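Local coordinates for protein Azi13 (Streptomyces sahachiroi, PDB 5HMB) that probably acts as a hot-dog-fold thioesterase of the PaaI family, hydrolysing acyl thioesters in the azinomycin polyketide pathway, at residues 92-97 and 112-117. Sequence-based numbering, arbitrary orientation.
Sequences GRLTST and VETVDA
Thr95 and Thr97 pair with Val115 and Glu113 as hydrogen-bonded pairs of an antiparallel ladder, joining neighbouring strands 93-100 and 107-115 inside the curved sheet. Each pair closes a two-bond ring: Thr95 N reaches Val115 O at 2.9 Å, and Val115 N returns to Thr95 O at 3.0 Å, with Val115 N tilted 31° from the Thr95 carbonyl plane. Between these rings lies the non-hydrogen-bonded pair Ser96 and Thr114, whose CA atoms come within 4.2 Å. That closeness lets their hydroxyls hydrogen-bond directly, Ser96 OG to Thr114 OG1 at 2.8 Å. Both oxygens stand anti to their carbonyl carbons (chi1 -60° and -65°), which brings them together on the buried face. In this hot-dog fold the sheet wraps around the long helix 49-68, and the side chains of Ser96 and Val112 touch that helix, at Val55 and Val56 respectively. Ser96 OG also bonds Trp34 NE1, so two polar partners satisfy it in the interior. The methyl CG2 of Thr114 also lies 4.1 Å from Leu94 CB, an apolar role beside the polar one. A valine here, lacking that hydroxyl, would probably leave Ser96 OG held by Trp34 alone and freer to turn. On the other face, beta-branched Thr95 and Val115 suit the extended backbone, and Val115 CG2 rests 3.6 Å from Thr95 O. Beyond the ladder, Asp116 directs its carboxylate into a salt bridge with Arg120.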
ATOM      1  N   GLY A  92      25.325   7.940  -9.134  1.00 50.36           N
ATOM      2  CA  GLY A  92      25.221   8.127 -10.566  1.00 55.97           C
ATOM      3  C   GLY A  92      23.807   8.156 -11.104  1.00 57.93           C
ATOM      4  O   GLY A  92      22.901   8.679 -10.445  1.00 54.41           O
ATOM      5  N   ARG A  93      23.616   7.597 -12.300  1.00 55.56           N
ATOM      6  CA  ARG A  93      22.386   7.768 -13.066  1.00 56.59           C
ATOM      7  C   ARG A  93      21.363   6.678 -12.768  1.00 62.35           C
ATOM      8  O   ARG A  93      21.622   5.488 -12.977  1.00 55.42           O
ATOM      9  CB  ARG A  93      22.676   7.772 -14.564  1.00 54.44           C
ATOM     10  CG  ARG A  93      21.408   7.641 -15.393  1.00 61.03           C
ATOM     11  CD  ARG A  93      21.686   7.323 -16.848  1.00 66.82           C
ATOM     12  NE  ARG A  93      22.137   8.496 -17.589  1.00 74.63           N
ATOM     13  CZ  ARG A  93      22.218   8.547 -18.916  1.00 87.43           C
ATOM     14  NH1 ARG A  93      21.871   7.490 -19.646  1.00 90.15           N
ATOM     15  NH2 ARG A  93      22.640   9.655 -19.516  1.00 92.94           N
ATOM     16  N   LEU A  94      20.178   7.096 -12.341  1.00 56.06           N
ATOM     17  CA  LEU A  94      19.073   6.194 -12.065  1.00 49.69           C
ATOM     18  C   LEU A  94      18.171   6.082 -13.293  1.00 53.85           C
ATOM     19  O   LEU A  94      17.994   7.048 -14.039  1.00 53.02           O
ATOM     20  CB  LEU A  94      18.291   6.701 -10.847  1.00 41.17           C
ATOM     21  CG  LEU A  94      19.207   7.074  -9.681  1.00 54.58           C
ATOM     22  CD1 LEU A  94      18.419   7.652  -8.518  1.00 45.25           C
ATOM     23  CD2 LEU A  94      20.034   5.855  -9.250  1.00 44.00           C
ATOM     24  N   THR A  95      17.622   4.886 -13.511  1.00 47.44           N
ATOM     25  CA  THR A  95      16.698   4.613 -14.608  1.00 47.73           C
ATOM     26  C   THR A  95      15.377   4.111 -14.040  1.00 50.79           C
ATOM     27  O   THR A  95      15.346   3.068 -13.376  1.00 50.81           O
ATOM     28  CB  THR A  95      17.271   3.565 -15.565  1.00 49.85           C
ATOM     29  OG1 THR A  95      18.535   4.008 -16.067  1.00 52.22           O
ATOM     30  CG2 THR A  95      16.320   3.341 -16.726  1.00 49.10           C
ATOM     31  N   SER A  96      14.284   4.821 -14.326  1.00 41.92           N
ATOM     32  CA  SER A  96      12.958   4.448 -13.835  1.00 42.45           C
ATOM     33  C   SER A  96      12.082   3.955 -14.974  1.00 45.48           C
ATOM     34  O   SER A  96      11.858   4.678 -15.954  1.00 46.96           O
ATOM     35  CB  SER A  96      12.290   5.618 -13.125  1.00 41.57           C
ATOM     36  OG  SER A  96      13.092   6.020 -12.031  1.00 42.29           O
ATOM     37  N   THR A  97      11.546   2.749 -14.821  1.00 45.16           N
ATOM     38  CA  THR A  97      10.771   2.098 -15.871  1.00 42.41           C
ATOM     39  C   THR A  97       9.390   1.748 -15.342  1.00 49.86           C
ATOM     40  O   THR A  97       9.267   1.018 -14.352  1.00 47.68           O
ATOM     41  CB  THR A  97      11.491   0.846 -16.358  1.00 46.33           C
ATOM     42  OG1 THR A  97      12.781   1.229 -16.842  1.00 48.92           O
ATOM     43  CG2 THR A  97      10.700   0.165 -17.452  1.00 45.90           C
ATOM     44  N   VAL A 112       6.523   0.786 -11.285  1.00 36.59           N
ATOM     45  CA  VAL A 112       7.696   1.557 -11.668  1.00 40.19           C
ATOM     46  C   VAL A 112       8.870   1.071 -10.835  1.00 44.82           C
ATOM     47  O   VAL A 112       8.819   1.119  -9.597  1.00 44.89           O
ATOM     48  CB  VAL A 112       7.479   3.063 -11.470  1.00 41.88           C
ATOM     49  CG1 VAL A 112       8.679   3.829 -11.943  1.00 36.80           C
ATOM     50  CG2 VAL A 112       6.227   3.518 -12.191  1.00 40.35           C
ATOM     51  N   GLU A 113       9.922   0.610 -11.503  1.00 39.39           N
ATOM     52  CA  GLU A 113      11.170   0.243 -10.833  1.00 40.88           C
ATOM     53  C   GLU A 113      12.243   1.280 -11.136  1.00 36.92           C
ATOM     54  O   GLU A 113      12.417   1.690 -12.290  1.00 44.61           O
ATOM     55  CB  GLU A 113      11.663  -1.142 -11.259  1.00 43.32           C
ATOM     56  CG  GLU A 113      10.696  -2.269 -10.951  1.00 49.83           C
ATOM     57  CD  GLU A 113      11.238  -3.613 -11.365  1.00 50.91           C
ATOM     58  OE1 GLU A 113      12.389  -3.652 -11.844  1.00 49.07           O
ATOM     59  OE2 GLU A 113      10.512  -4.619 -11.222  1.00 58.32           O
ATOM     60  N   THR A 114      12.942   1.716 -10.097  1.00 35.98           N
ATOM     61  CA  THR A 114      14.064   2.628 -10.219  1.00 38.18           C
ATOM     62  C   THR A 114      15.336   1.853  -9.903  1.00 49.94           C
ATOM     63  O   THR A 114      15.485   1.353  -8.780  1.00 45.37           O
ATOM     64  CB  THR A 114      13.915   3.802  -9.256  1.00 41.91           C
ATOM     65  OG1 THR A 114      12.769   4.584  -9.611  1.00 47.28           O
ATOM     66  CG2 THR A 114      15.153   4.671  -9.282  1.00 42.33           C
ATOM     67  N   VAL A 115      16.254   1.763 -10.879  1.00 49.85           N
ATOM     68  CA  VAL A 115      17.492   0.993 -10.724  1.00 50.84           C
ATOM     69  C   VAL A 115      18.717   1.884 -10.937  1.00 48.72           C
ATOM     70  O   VAL A 115      18.659   2.931 -11.592  1.00 51.94           O
ATOM     71  CB  VAL A 115      17.553  -0.209 -11.690  1.00 52.97           C
ATOM     72  CG1 VAL A 115      16.343  -1.105 -11.519  1.00 43.29           C
ATOM     73  CG2 VAL A 115      17.642   0.279 -13.120  1.00 53.97           C
ATOM     74  N   ASP A 116      19.853   1.432 -10.409  1.00 54.40           N
ATOM     75  CA  ASP A 116      21.110   2.115 -10.681  1.00 57.20           C
ATOM     76  C   ASP A 116      21.799   1.496 -11.898  1.00 52.78           C
ATOM     77  O   ASP A 116      21.254   0.620 -12.578  1.00 50.62           O
ATOM     78  CB  ASP A 116      22.024   2.123  -9.449  1.00 59.54           C
ATOM     79  CG  ASP A 116      22.481   0.724  -8.998  1.00 58.62           C
ATOM     80  OD1 ASP A 116      22.424  -0.272  -9.760  1.00 57.12           O
ATOM     81  OD2 ASP A 116      22.928   0.642  -7.838  1.00 62.27           O
ATOM     82  N   ALA A 117      23.013   1.977 -12.182  1.00 48.69           N
ATOM     83  CA  ALA A 117      23.763   1.508 -13.349  1.00 68.90           C
ATOM     84  C   ALA A 117      23.983  -0.004 -13.334  1.00 64.72           C
ATOM     85  O   ALA A 117      24.027  -0.642 -14.395  1.00 60.19           O
ATOM     86  CB  ALA A 117      25.111   2.226 -13.423  1.00 55.39           C
TER